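Local coordinates for putative sugar ABC transport system, substrate-binding protein (Bordetella parapertussis, PDB 5IX8) that probably binds a sugar in the periplasm as the solute receptor of an ABC transport system, at residues Q66-K71 against D89-D94; L73-A78 against S98-I103; A83-Y88 against P108-K113; G19-H24 against Q61-Q66; D112-G117 against V284-F289. One frame throughout, in Å; residues are numbered along the deposited sequence.

Interaction 1: Q66-K71 against D89-D94; sequences QLQSFK and DPVVAD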
# COMPACT_ATOMS: atom_id res chain seq x y z
N GLN A 66 -6.21 1.33 -20.17
CA GLN A 66 -4.80 1.71 -20.07
C GLN A 66 -3.90 0.53 -20.36
O GLN A 66 -2.89 0.66 -21.07
CB GLN A 66 -4.51 2.30 -18.69
CG GLN A 66 -5.14 3.69 -18.53
CD GLN A 66 -5.32 4.08 -17.10
OE1 GLN A 66 -4.98 3.31 -16.19
NE2 GLN A 66 -5.87 5.28 -16.88
N LEU A 67 -4.23 -0.64 -19.82
CA LEU A 67 -3.41 -1.83 -20.08
C LEU A 67 -3.45 -2.20 -21.56
O LEU A 67 -2.43 -2.55 -22.14
CB LEU A 67 -3.91 -2.98 -19.21
CG LEU A 67 -3.63 -2.76 -17.71
CD1 LEU A 67 -4.50 -3.66 -16.80
CD2 LEU A 67 -2.15 -2.98 -17.41
N GLN A 68 -4.62 -2.07 -22.18
CA GLN A 68 -4.72 -2.31 -23.62
C GLN A 68 -3.86 -1.34 -24.41
O GLN A 68 -3.21 -1.74 -25.39
CB GLN A 68 -6.18 -2.22 -24.04
CG GLN A 68 -6.94 -3.45 -23.59
CD GLN A 68 -6.49 -4.68 -24.36
OE1 GLN A 68 -6.22 -4.59 -25.58
NE2 GLN A 68 -6.39 -5.82 -23.67
N SER A 69 -3.81 -0.07 -24.01
CA SER A 69 -2.98 0.87 -24.75
C SER A 69 -1.49 0.57 -24.62
O SER A 69 -0.70 0.91 -25.51
CB SER A 69 -3.27 2.30 -24.30
OG SER A 69 -2.72 2.51 -23.02
N PHE A 70 -1.09 -0.07 -23.51
CA PHE A 70 0.31 -0.48 -23.40
C PHE A 70 0.68 -1.49 -24.48
O PHE A 70 1.84 -1.54 -24.91
CB PHE A 70 0.58 -1.09 -22.02
CG PHE A 70 0.41 -0.14 -20.85
CD1 PHE A 70 0.29 1.24 -21.03
CD2 PHE A 70 0.41 -0.64 -19.55
CE1 PHE A 70 0.14 2.09 -19.93
CE2 PHE A 70 0.28 0.20 -18.46
CZ PHE A 70 0.13 1.57 -18.65
N LYS A 71 -0.28 -2.29 -24.93
CA LYS A 71 -0.04 -3.24 -26.01
C LYS A 71 0.42 -2.52 -27.27
O LYS A 71 1.37 -2.94 -27.94
CB LYS A 71 -1.31 -4.04 -26.30
CG LYS A 71 -1.16 -5.53 -26.23
CD LYS A 71 -2.29 -6.26 -26.98
CE LYS A 71 -3.61 -6.23 -26.25
NZ LYS A 71 -4.65 -7.11 -26.92
N ASP A 89 -8.01 -10.73 -14.48
CA ASP A 89 -7.35 -11.87 -15.10
C ASP A 89 -7.50 -11.86 -16.62
O ASP A 89 -6.50 -12.13 -17.30
CB ASP A 89 -7.85 -13.19 -14.48
CG ASP A 89 -7.00 -14.38 -14.87
OD1 ASP A 89 -5.83 -14.44 -14.45
OD2 ASP A 89 -7.50 -15.28 -15.58
N PRO A 90 -8.66 -11.54 -17.22
CA PRO A 90 -8.72 -11.54 -18.70
C PRO A 90 -7.74 -10.58 -19.35
O PRO A 90 -7.13 -10.93 -20.37
CB PRO A 90 -10.17 -11.15 -19.01
CG PRO A 90 -10.92 -11.59 -17.79
CD PRO A 90 -9.99 -11.33 -16.63
N VAL A 91 -7.57 -9.38 -18.80
CA VAL A 91 -6.67 -8.44 -19.45
C VAL A 91 -5.22 -8.83 -19.21
O VAL A 91 -4.38 -8.66 -20.09
CB VAL A 91 -6.94 -6.98 -19.02
CG1 VAL A 91 -6.62 -6.72 -17.56
CG2 VAL A 91 -6.16 -6.04 -19.90
N VAL A 92 -4.90 -9.37 -18.03
CA VAL A 92 -3.53 -9.86 -17.81
C VAL A 92 -3.23 -11.00 -18.78
O VAL A 92 -2.15 -11.07 -19.38
CB VAL A 92 -3.34 -10.30 -16.35
CG1 VAL A 92 -1.97 -10.98 -16.13
CG2 VAL A 92 -3.47 -9.11 -15.38
N ALA A 93 -4.20 -11.89 -18.97
CA ALA A 93 -4.01 -13.01 -19.88
C ALA A 93 -3.84 -12.51 -21.32
O ALA A 93 -3.01 -13.05 -22.07
CB ALA A 93 -5.22 -13.93 -19.78
N ASP A 94 -4.60 -11.49 -21.70
CA ASP A 94 -4.50 -10.93 -23.04
C ASP A 94 -3.15 -10.26 -23.27
O ASP A 94 -2.54 -10.42 -24.34
CB ASP A 94 -5.63 -9.92 -23.23
CG ASP A 94 -5.59 -9.26 -24.59
OD1 ASP A 94 -5.42 -9.98 -25.60
OD2 ASP A 94 -5.75 -8.03 -24.66
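Leu-67 and Val-91 bring two helical segments side by side: the axes of 66-71 and 89-94 approach to 10.3 Å and run in the same direction, 5° apart. Leu-67 meets both valine methyls, CD1 on Val-91 CG1 at 3.8 Å and CB on CG2, the two side chains crossing at about a right angle. One turn further on, Asp-94 takes over. Its CG stands anti to the backbone N (chi1 179°), which swings the carboxylate toward helix 66-71, where OD2 is gripped twice. Lys-71 NZ makes a salt bridge to Asp-94 OD2 at 2.7 Å, arriving on the syn side and somewhat out of the carboxylate plane. Gln-68 NE2 comes almost along the C-O axis of the same oxygen, its amide nearly coplanar with the carboxylate; the modelled NE2 to OD2 distance of 2.5 Å is short, so its exact value is doubtful. Two donors on one oxygen would be expected to favour the charged carboxylate. Both helices pack on the same face of the parallel sheet: Leu-67 and Phe-70 rest on Ala-78 of strand 77-80, and Leu-95 of helix 89-97 touches Ala-78 and Thr-102.

Interaction 2: L73-A78 against S98-I103; sequences LGVDYA and SGIKTI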
# COMPACT_ATOMS: atom_id res chain seq x y z
N LEU A 73 1.73 0.44 -27.40
CA LEU A 73 2.96 1.18 -27.19
C LEU A 73 4.18 0.27 -27.14
O LEU A 73 5.30 0.77 -27.02
CB LEU A 73 2.89 1.99 -25.90
CG LEU A 73 1.84 3.09 -25.91
CD1 LEU A 73 1.58 3.61 -24.52
CD2 LEU A 73 2.24 4.23 -26.85
N GLY A 74 3.99 -1.04 -27.21
CA GLY A 74 5.12 -1.95 -27.24
C GLY A 74 5.86 -2.05 -25.93
O GLY A 74 7.08 -2.29 -25.92
N VAL A 75 5.17 -1.89 -24.82
CA VAL A 75 5.85 -2.11 -23.55
C VAL A 75 6.22 -3.59 -23.41
O VAL A 75 5.63 -4.48 -24.04
CB VAL A 75 4.99 -1.64 -22.37
CG1 VAL A 75 4.50 -0.21 -22.59
CG2 VAL A 75 3.86 -2.57 -22.10
N ASP A 76 7.23 -3.85 -22.60
CA ASP A 76 7.63 -5.22 -22.27
C ASP A 76 6.98 -5.73 -21.00
O ASP A 76 6.66 -6.93 -20.91
CB ASP A 76 9.16 -5.28 -22.14
CG ASP A 76 9.85 -4.86 -23.43
OD1 ASP A 76 9.76 -5.63 -24.40
OD2 ASP A 76 10.46 -3.78 -23.51
N TYR A 77 6.71 -4.84 -20.05
CA TYR A 77 6.02 -5.15 -18.82
C TYR A 77 5.00 -4.08 -18.54
O TYR A 77 5.27 -2.89 -18.72
CB TYR A 77 6.95 -5.23 -17.60
CG TYR A 77 7.98 -6.30 -17.76
CD1 TYR A 77 9.16 -6.04 -18.43
CD2 TYR A 77 7.79 -7.58 -17.25
CE1 TYR A 77 10.10 -7.03 -18.62
CE2 TYR A 77 8.74 -8.58 -17.42
CZ TYR A 77 9.89 -8.29 -18.10
OH TYR A 77 10.83 -9.27 -18.31
N ALA A 78 3.83 -4.51 -18.08
CA ALA A 78 2.86 -3.62 -17.47
C ALA A 78 3.01 -3.74 -15.97
O ALA A 78 3.17 -4.84 -15.46
CB ALA A 78 1.44 -4.04 -17.88
N SER A 98 0.27 -11.45 -25.88
CA SER A 98 1.02 -10.52 -26.72
C SER A 98 2.48 -10.39 -26.30
O SER A 98 3.17 -9.49 -26.79
CB SER A 98 0.36 -9.15 -26.70
OG SER A 98 -0.87 -9.18 -27.40
N GLY A 99 2.96 -11.27 -25.43
CA GLY A 99 4.33 -11.18 -24.95
C GLY A 99 4.59 -10.13 -23.88
O GLY A 99 5.76 -9.85 -23.59
N ILE A 100 3.55 -9.56 -23.28
CA ILE A 100 3.69 -8.53 -22.26
C ILE A 100 3.35 -9.15 -20.91
O ILE A 100 2.21 -9.55 -20.69
CB ILE A 100 2.79 -7.33 -22.53
CG1 ILE A 100 3.17 -6.71 -23.89
CG2 ILE A 100 2.92 -6.29 -21.40
CD1 ILE A 100 2.28 -5.56 -24.29
N LYS A 101 4.33 -9.19 -20.02
CA LYS A 101 4.15 -9.71 -18.68
C LYS A 101 3.67 -8.58 -17.77
O LYS A 101 3.96 -7.40 -18.01
CB LYS A 101 5.45 -10.32 -18.14
CG LYS A 101 5.84 -11.52 -18.94
CD LYS A 101 7.12 -12.16 -18.42
CE LYS A 101 7.47 -13.39 -19.26
NZ LYS A 101 8.40 -14.26 -18.51
N THR A 102 2.91 -8.94 -16.74
CA THR A 102 2.34 -7.96 -15.83
C THR A 102 2.95 -8.16 -14.45
O THR A 102 3.02 -9.29 -13.95
CB THR A 102 0.81 -8.08 -15.76
OG1 THR A 102 0.27 -7.81 -17.06
CG2 THR A 102 0.25 -7.02 -14.83
N ILE A 103 3.39 -7.06 -13.86
CA ILE A 103 3.99 -7.05 -12.53
C ILE A 103 3.01 -6.41 -11.58
O ILE A 103 2.52 -5.30 -11.83
CB ILE A 103 5.33 -6.28 -12.54
CG1 ILE A 103 6.31 -6.94 -13.52
CG2 ILE A 103 5.92 -6.16 -11.10
CD1 ILE A 103 7.56 -6.05 -13.87
O HOH W 1 7.66 -9.24 -21.57
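Asp-76 O is approached by two donors: water 1 gives it a proton at 2.6 Å, and Lys-101 N makes a weak bond to it at 3.4 Å. The same water donates to Gly-99 O, so it bridges the two segments just where they enter the sheet. The contact joins the two parallel strands of a beta-alpha-beta unit, strands 77-80 and 101-105 with helix 89-97 between them. Bridges pair Tyr-77 with Lys-101 and Ala-78 with Thr-102, and the bonds shorten along the strands: after the weak first one, Ala-78 N to Lys-101 O is 2.9 Å, then Ile-103 N to Ala-78 O is 2.7 Å and nearly straight, at 170°. Ahead of this pairing, Gly-99 has positive phi and closes helix 89-97 in a Schellman motif, turning the chain toward its strand.

Tyr-77 and Lys-101 share one face of the sheet, and their like first torsions (-61° and -65°) lay them side by side, with Tyr-77 CD2 3.7 Å from Lys-101 CB. Both polar ends reach the carboxylate of Glu-268, Tyr-77 OH at OE1 by a hydrogen bond and Lys-101 NZ at OE2 by a salt bridge. On the other face Thr-102 meets helix 89-97, and Ala-78 meets both that helix and helix 60-73. At the strand entrance Val-75 CG2 touches Ile-100 CG2 at 3.9 Å, and Ile-100 CG1 lies 3.3 Å from Val-75 O.

Interaction 3: A83-Y88 against P108-K113; sequences AAYSGY and PVNSDK
Tyr-85 meets Asn-110, the centre of an inverse gamma turn, through both backbone and ring. Its carbonyl O accepts Asn-110 N at 2.9 Å, and a chi1 of -177° swings its ring away from its own amide nitrogen to lie beneath the asparagine side chain. Asn-110 CB stands over the ring centre, 3.4 Å from the centroid and 12° off the normal, a CH-pi contact. The Asn-110 amide is parallel to the ring and stacked on the CE2 side, with Asn-110 CG 3.4 Å from Tyr-85 CE2. Pro-108 O lies at the ring edge. Beyond the ring, Tyr-85 OH bonds to Ser-283 O.

At Ser-86, OG accepts Asn-110 ND2 at 3.1 Å, close to the amide plane, which fixes the rotation of the stacked amide. Gly-87 N gives its hydrogen to water 3, which donates to Asn-110 O. Tyr-88 N donates to water 2, which donates to Tyr-85 O and, weakly, to Asn-110 O. The CB of Tyr-88 packs on Val-109 CG2 at 4.0 Å.

These loops lie at the C-terminal ends of strands 77-80 and 101-105, the end facing the interlobe cleft in this fold. A sulfate, probably from the crystallisation liquor, lies about 6 Å from the Tyr-85 side chain. The Tyr-85 backbone bonds to Gly-151, after strand 142-145 of the second sheet. Helix 89-97 adjoins them, Asp-89 taking Ser-111 OG and Lys-113 NZ.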
# COMPACT_ATOMS: atom_id res chain seq x y z
N ALA A 83 -7.49 -1.07 -9.23
CA ALA A 83 -8.58 -0.34 -8.58
C ALA A 83 -9.62 -1.25 -7.95
O ALA A 83 -10.56 -0.77 -7.31
CB ALA A 83 -9.26 0.60 -9.57
N ALA A 84 -9.50 -2.55 -8.15
CA ALA A 84 -10.32 -3.55 -7.48
C ALA A 84 -9.53 -4.83 -7.48
O ALA A 84 -8.65 -5.03 -8.32
CB ALA A 84 -11.65 -3.78 -8.20
N TYR A 85 -9.86 -5.73 -6.54
CA TYR A 85 -9.11 -6.98 -6.44
C TYR A 85 -9.38 -7.87 -7.65
O TYR A 85 -8.44 -8.42 -8.24
CB TYR A 85 -9.46 -7.72 -5.16
CG TYR A 85 -8.68 -9.01 -4.91
CD1 TYR A 85 -7.26 -9.01 -4.87
CD2 TYR A 85 -9.34 -10.21 -4.66
CE1 TYR A 85 -6.54 -10.18 -4.59
CE2 TYR A 85 -8.64 -11.36 -4.37
CZ TYR A 85 -7.23 -11.35 -4.34
OH TYR A 85 -6.58 -12.52 -4.05
N SER A 86 -10.64 -8.02 -8.02
CA SER A 86 -11.07 -9.00 -9.01
C SER A 86 -11.40 -8.34 -10.35
O SER A 86 -11.74 -7.16 -10.43
CB SER A 86 -12.28 -9.80 -8.50
OG SER A 86 -11.93 -10.58 -7.36
N GLY A 87 -11.30 -9.15 -11.40
CA GLY A 87 -11.70 -8.77 -12.74
C GLY A 87 -10.57 -8.51 -13.72
O GLY A 87 -10.85 -8.20 -14.89
N TYR A 88 -9.30 -8.59 -13.30
CA TYR A 88 -8.17 -8.29 -14.16
C TYR A 88 -7.57 -9.52 -14.83
O TYR A 88 -6.68 -9.37 -15.67
CB TYR A 88 -7.06 -7.57 -13.37
CG TYR A 88 -7.46 -6.15 -13.02
CD1 TYR A 88 -8.36 -5.91 -11.98
CD2 TYR A 88 -6.95 -5.07 -13.72
CE1 TYR A 88 -8.73 -4.64 -11.65
CE2 TYR A 88 -7.33 -3.76 -13.38
CZ TYR A 88 -8.23 -3.56 -12.36
OH TYR A 88 -8.62 -2.30 -12.02
N PRO A 108 -2.25 -6.60 -3.55
CA PRO A 108 -2.57 -7.84 -4.27
C PRO A 108 -3.57 -7.63 -5.40
O PRO A 108 -4.47 -6.78 -5.32
CB PRO A 108 -3.22 -8.73 -3.20
CG PRO A 108 -2.91 -8.12 -1.91
CD PRO A 108 -2.68 -6.65 -2.14
N VAL A 109 -3.45 -8.44 -6.46
CA VAL A 109 -4.48 -8.51 -7.48
C VAL A 109 -4.86 -9.98 -7.68
O VAL A 109 -4.03 -10.90 -7.56
CB VAL A 109 -4.02 -7.82 -8.80
CG1 VAL A 109 -2.80 -8.50 -9.39
CG2 VAL A 109 -5.14 -7.72 -9.81
N ASN A 110 -6.14 -10.21 -8.00
CA ASN A 110 -6.69 -11.56 -8.10
C ASN A 110 -6.48 -12.13 -9.50
O ASN A 110 -7.41 -12.30 -10.29
CB ASN A 110 -8.16 -11.53 -7.74
CG ASN A 110 -8.71 -12.89 -7.43
OD1 ASN A 110 -7.97 -13.85 -7.20
ND2 ASN A 110 -10.03 -12.99 -7.46
N SER A 111 -5.23 -12.43 -9.82
CA SER A 111 -4.92 -13.07 -11.10
C SER A 111 -3.68 -13.93 -10.93
O SER A 111 -2.61 -13.40 -10.59
CB SER A 111 -4.70 -12.04 -12.21
OG SER A 111 -4.19 -12.66 -13.37
N ASP A 112 -3.80 -15.23 -11.20
CA ASP A 112 -2.61 -16.09 -11.12
C ASP A 112 -1.76 -16.06 -12.38
O ASP A 112 -0.82 -16.86 -12.50
CB ASP A 112 -2.99 -17.53 -10.77
CG ASP A 112 -3.89 -18.19 -11.82
OD1 ASP A 112 -4.01 -17.69 -12.94
OD2 ASP A 112 -4.46 -19.25 -11.50
N LYS A 113 -2.08 -15.15 -13.32
CA LYS A 113 -1.29 -14.96 -14.53
C LYS A 113 -0.30 -13.80 -14.42
O LYS A 113 0.46 -13.55 -15.36
CB LYS A 113 -2.22 -14.79 -15.73
CG LYS A 113 -3.00 -16.08 -16.03
CD LYS A 113 -4.03 -15.88 -17.11
CE LYS A 113 -4.95 -17.11 -17.28
NZ LYS A 113 -5.76 -17.45 -16.04
O HOH W 2 -8.11 -9.54 -10.84
O HOH W 3 -10.40 -12.08 -10.62

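Interaction 4: G19-H24 against Q61-Q66; sequences GVTVVH and QQQFAQ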
# COMPACT_ATOMS: atom_id res chain seq x y z
N GLY A 19 5.10 0.13 -18.85
CA GLY A 19 3.92 0.98 -18.68
C GLY A 19 3.39 0.72 -17.28
O GLY A 19 3.33 -0.43 -16.85
N VAL A 20 2.99 1.79 -16.59
CA VAL A 20 2.57 1.73 -15.18
C VAL A 20 1.16 2.28 -15.06
O VAL A 20 0.89 3.40 -15.51
CB VAL A 20 3.52 2.56 -14.28
CG1 VAL A 20 3.05 2.50 -12.80
CG2 VAL A 20 4.97 2.13 -14.45
N THR A 21 0.27 1.53 -14.42
CA THR A 21 -1.01 2.10 -14.00
C THR A 21 -1.28 1.80 -12.53
O THR A 21 -1.20 0.65 -12.09
CB THR A 21 -2.17 1.61 -14.89
OG1 THR A 21 -3.39 2.13 -14.36
CG2 THR A 21 -2.25 0.09 -14.97
N VAL A 22 -1.61 2.84 -11.77
CA VAL A 22 -1.91 2.71 -10.35
C VAL A 22 -3.27 3.33 -10.10
O VAL A 22 -3.87 3.93 -11.00
CB VAL A 22 -0.84 3.36 -9.46
CG1 VAL A 22 0.50 2.59 -9.56
CG2 VAL A 22 -0.69 4.87 -9.79
N VAL A 23 -3.77 3.20 -8.86
CA VAL A 23 -5.14 3.63 -8.58
C VAL A 23 -5.24 5.15 -8.65
O VAL A 23 -6.13 5.71 -9.30
CB VAL A 23 -5.63 3.11 -7.21
CG1 VAL A 23 -7.08 3.59 -6.97
CG2 VAL A 23 -5.53 1.59 -7.15
N HIS A 24 -4.34 5.84 -7.94
CA HIS A 24 -4.39 7.28 -7.81
C HIS A 24 -3.02 7.75 -7.33
O HIS A 24 -2.23 6.98 -6.77
CB HIS A 24 -5.52 7.72 -6.84
CG HIS A 24 -5.25 7.35 -5.41
ND1 HIS A 24 -4.37 8.04 -4.61
CD2 HIS A 24 -5.75 6.35 -4.64
CE1 HIS A 24 -4.33 7.49 -3.42
NE2 HIS A 24 -5.15 6.45 -3.41
N GLN A 61 -12.64 -0.20 -15.52
CA GLN A 61 -12.65 -0.06 -16.98
C GLN A 61 -11.57 0.91 -17.45
O GLN A 61 -10.92 0.68 -18.48
CB GLN A 61 -14.03 0.39 -17.45
CG GLN A 61 -15.10 -0.73 -17.34
CD GLN A 61 -14.79 -1.92 -18.25
OE1 GLN A 61 -14.25 -1.75 -19.36
NE2 GLN A 61 -15.11 -3.12 -17.79
N GLN A 62 -11.36 2.00 -16.69
CA GLN A 62 -10.28 2.93 -17.02
C GLN A 62 -8.94 2.22 -17.08
O GLN A 62 -8.14 2.46 -17.99
CB GLN A 62 -10.24 4.06 -15.98
CG GLN A 62 -11.42 5.04 -16.05
CD GLN A 62 -12.68 4.59 -15.29
OE1 GLN A 62 -12.88 3.42 -14.97
NE2 GLN A 62 -13.55 5.57 -15.00
N GLN A 63 -8.69 1.32 -16.12
CA GLN A 63 -7.41 0.62 -16.12
C GLN A 63 -7.33 -0.43 -17.21
O GLN A 63 -6.26 -0.64 -17.78
CB GLN A 63 -7.14 -0.02 -14.76
CG GLN A 63 -6.59 0.94 -13.79
CD GLN A 63 -6.04 0.27 -12.56
OE1 GLN A 63 -6.66 -0.63 -11.98
NE2 GLN A 63 -4.89 0.71 -12.14
N PHE A 64 -8.45 -1.12 -17.51
CA PHE A 64 -8.41 -2.07 -18.62
C PHE A 64 -7.98 -1.36 -19.90
O PHE A 64 -7.17 -1.89 -20.68
CB PHE A 64 -9.78 -2.70 -18.85
CG PHE A 64 -10.27 -3.62 -17.76
CD1 PHE A 64 -9.47 -4.02 -16.72
CD2 PHE A 64 -11.59 -4.03 -17.79
CE1 PHE A 64 -9.94 -4.89 -15.75
CE2 PHE A 64 -12.10 -4.87 -16.81
CZ PHE A 64 -11.28 -5.31 -15.79
N ALA A 65 -8.53 -0.17 -20.14
CA ALA A 65 -8.19 0.56 -21.35
C ALA A 65 -6.73 0.96 -21.34
O ALA A 65 -6.06 0.94 -22.39
CB ALA A 65 -9.09 1.78 -21.50
N GLN A 66 -6.21 1.33 -20.17
CA GLN A 66 -4.80 1.71 -20.07
C GLN A 66 -3.90 0.53 -20.36
O GLN A 66 -2.89 0.66 -21.07
CB GLN A 66 -4.51 2.30 -18.69
CG GLN A 66 -5.14 3.69 -18.53
CD GLN A 66 -5.32 4.08 -17.10
OE1 GLN A 66 -4.98 3.31 -16.19
NE2 GLN A 66 -5.87 5.28 -16.88
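In the parallel alpha/beta sheet of this periplasmic-binding-protein fold, Thr-21 of strand 17-22 faces Gln-63 and Gln-66 of helix 60-73, which packs against the strand. The local segments run antiparallel, at 178°, with axes 9.3 Å apart at closest approach, as expected where a connecting helix returns across a parallel sheet.

The contact is polar although mostly buried, and it centres on Thr-21 OG1. This hydroxyl donates to Gln-66 OE1 at 2.7 Å and accepts from Gln-63 NE2 at 3.0 Å, so one oxygen links two glutamines that sit three residues apart on the same helix face. A first torsion of 176° puts OG1 across from the strand's own amide nitrogen and turns it toward the helix. Both glutamine chains are extended beyond CG and cross the gap to the sheet. Thr-21 OG1 lies off both amide planes, tilted from the Gln-66 carbonyl plane and 19° out of that of Gln-63.

Each amide has further partners. Gln-63 OE1 accepts Ala-83 N and its NE2 also donates to Ser-81 O, while Gln-66 NE2 reaches Val-53 O; helix 60-73 is thereby tied to the end of strand 47-53 and to the loop that follows strand 77-80, on both flanks of strand 17-22. The Thr-21 methyl, CG2, also approaches Gln-63 NE2, at 3.9 Å.

Interaction 5: D112-G117 against V284-F289; sequences DKIAFG and VPYPHF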
# COMPACT_ATOMS: atom_id res chain seq x y z
N ASP A 112 -3.80 -15.23 -11.20
CA ASP A 112 -2.61 -16.09 -11.12
C ASP A 112 -1.76 -16.06 -12.38
O ASP A 112 -0.82 -16.86 -12.50
CB ASP A 112 -2.99 -17.53 -10.77
CG ASP A 112 -3.89 -18.19 -11.82
OD1 ASP A 112 -4.01 -17.69 -12.94
OD2 ASP A 112 -4.46 -19.25 -11.50
N LYS A 113 -2.08 -15.15 -13.32
CA LYS A 113 -1.29 -14.96 -14.53
C LYS A 113 -0.30 -13.80 -14.42
O LYS A 113 0.46 -13.55 -15.36
CB LYS A 113 -2.22 -14.79 -15.73
CG LYS A 113 -3.00 -16.08 -16.03
CD LYS A 113 -4.03 -15.88 -17.11
CE LYS A 113 -4.95 -17.11 -17.28
NZ LYS A 113 -5.76 -17.45 -16.04
N ILE A 114 -0.31 -13.08 -13.30
CA ILE A 114 0.74 -12.11 -12.97
C ILE A 114 2.09 -12.80 -12.97
O ILE A 114 2.22 -13.94 -12.49
CB ILE A 114 0.42 -11.49 -11.60
CG1 ILE A 114 -0.87 -10.65 -11.65
CG2 ILE A 114 1.61 -10.70 -11.02
CD1 ILE A 114 -0.73 -9.29 -12.40
N ALA A 115 3.10 -12.14 -13.54
CA ALA A 115 4.44 -12.74 -13.59
C ALA A 115 5.08 -12.77 -12.21
O ALA A 115 5.54 -13.83 -11.76
CB ALA A 115 5.32 -11.98 -14.59
N PHE A 116 5.10 -11.62 -11.52
CA PHE A 116 5.55 -11.55 -10.13
C PHE A 116 5.05 -10.24 -9.56
O PHE A 116 4.55 -9.37 -10.28
CB PHE A 116 7.08 -11.67 -9.97
CG PHE A 116 7.85 -10.52 -10.60
CD1 PHE A 116 8.22 -10.58 -11.94
CD2 PHE A 116 8.14 -9.38 -9.87
CE1 PHE A 116 8.92 -9.50 -12.52
CE2 PHE A 116 8.86 -8.34 -10.43
CZ PHE A 116 9.23 -8.38 -11.76
N GLY A 117 5.20 -10.10 -8.25
CA GLY A 117 4.80 -8.89 -7.57
C GLY A 117 5.85 -8.41 -6.60
O GLY A 117 6.74 -9.15 -6.18
N VAL A 284 -2.43 -13.69 -2.76
CA VAL A 284 -1.42 -13.15 -3.67
C VAL A 284 -0.98 -14.30 -4.57
O VAL A 284 0.04 -14.94 -4.29
CB VAL A 284 -0.25 -12.51 -2.91
CG1 VAL A 284 0.67 -11.79 -3.88
CG2 VAL A 284 -0.80 -11.51 -1.89
N PRO A 285 -1.72 -14.62 -5.63
CA PRO A 285 -1.53 -15.91 -6.31
C PRO A 285 -0.43 -15.90 -7.35
O PRO A 285 -0.61 -16.37 -8.48
CB PRO A 285 -2.90 -16.17 -6.94
CG PRO A 285 -3.39 -14.75 -7.27
CD PRO A 285 -2.92 -13.90 -6.09
N TYR A 286 0.75 -15.41 -6.96
CA TYR A 286 1.90 -15.32 -7.85
C TYR A 286 3.14 -15.13 -6.99
O TYR A 286 3.04 -14.72 -5.83
CB TYR A 286 1.75 -14.15 -8.86
CG TYR A 286 1.15 -12.90 -8.27
CD1 TYR A 286 1.95 -11.94 -7.62
CD2 TYR A 286 -0.23 -12.65 -8.35
CE1 TYR A 286 1.38 -10.79 -7.07
CE2 TYR A 286 -0.80 -11.50 -7.80
CZ TYR A 286 0.00 -10.57 -7.17
OH TYR A 286 -0.59 -9.43 -6.62
N PRO A 287 4.32 -15.43 -7.53
CA PRO A 287 5.56 -15.18 -6.78
C PRO A 287 5.69 -13.70 -6.48
O PRO A 287 5.37 -12.86 -7.32
CB PRO A 287 6.65 -15.63 -7.75
CG PRO A 287 5.94 -16.54 -8.71
CD PRO A 287 4.58 -15.96 -8.88
N HIS A 288 6.15 -13.37 -5.26
CA HIS A 288 6.13 -11.96 -4.91
C HIS A 288 7.13 -11.70 -3.79
O HIS A 288 7.36 -12.57 -2.94
CB HIS A 288 4.73 -11.50 -4.48
CG HIS A 288 4.18 -12.22 -3.30
ND1 HIS A 288 3.65 -13.50 -3.40
CD2 HIS A 288 4.04 -11.85 -2.00
CE1 HIS A 288 3.23 -13.88 -2.20
NE2 HIS A 288 3.47 -12.91 -1.33
N PHE A 289 7.72 -10.51 -3.81
CA PHE A 289 8.59 -10.06 -2.73
C PHE A 289 7.77 -9.21 -1.79
O PHE A 289 7.06 -8.30 -2.24
CB PHE A 289 9.78 -9.25 -3.24
CG PHE A 289 10.71 -8.81 -2.13
CD1 PHE A 289 11.57 -9.72 -1.53
CD2 PHE A 289 10.72 -7.48 -1.69
CE1 PHE A 289 12.41 -9.33 -0.50
CE2 PHE A 289 11.54 -7.08 -0.65
CZ PHE A 289 12.40 -8.00 -0.05
O HOH W 4 0.91 -17.81 -10.20
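Tyr-286 packs against Ile-114 where strand 288-290, an edge strand, joins strand 116-119 in the parallel sheet. Its CB lies 3.7 Å from Ile-114 O, and a chi1 of 40° sets CG between the backbone N and the carbonyl carbon, from where the ring runs alongside the isoleucine. CG meets Ile-114 CG2 at 3.6 Å, and CD2 meets Ile-114 CB. Ile-114 CG2 stands over the middle of one ring face, a CH-pi contact 14° off the normal. Further out, Tyr-286 CE1 reaches Gly-117 CA at 3.9 Å, and CE2 meets Ile-114 CG1. The opposite face is approached by Val-284 C, offset toward the rim. At the tip, Tyr-286 OH hydrogen-bonds to Ser-104 OG and to Val-109 N, so the ring spans from the loop leading into strand 288-290 to Ser-104 of strand 101-105.

The strands are joined through Gly-117: its N donates to Pro-287 O and its O accepts Phe-289 N, each bond 2.9 Å long. The short contact from Phe-116 CA to Pro-287 O is a CA-H...O interaction alongside them. His-288 ND1 donates to Tyr-286 O at 2.8 Å, nearly straight (163°), with the oxygen close to the imidazole plane.

How the interactions relate
All five contacts lie in one lobe, around one parallel sheet of strand order 47-53, 17-22, 77-80, 101-105, 116-119, 288-290. Along the chain, interaction 4 comes first; interactions 1, 2 and 3 interleave, and interaction 5 begins where interaction 3 ends. Interactions 1 and 2 are the closest, centres 8 Å apart, the helix pair resting on the strand pair. Interactions 1 and 4 share helix 60-73 and Gln-66. Interactions 3 and 5 share Asp-112 and Lys-113. Interactions 4 and 5 have centres about 18 Å apart and nearest atoms about 10 Å, linked through the sheet. The late strand 288-290 thus completes a lobe built mainly from the early chain.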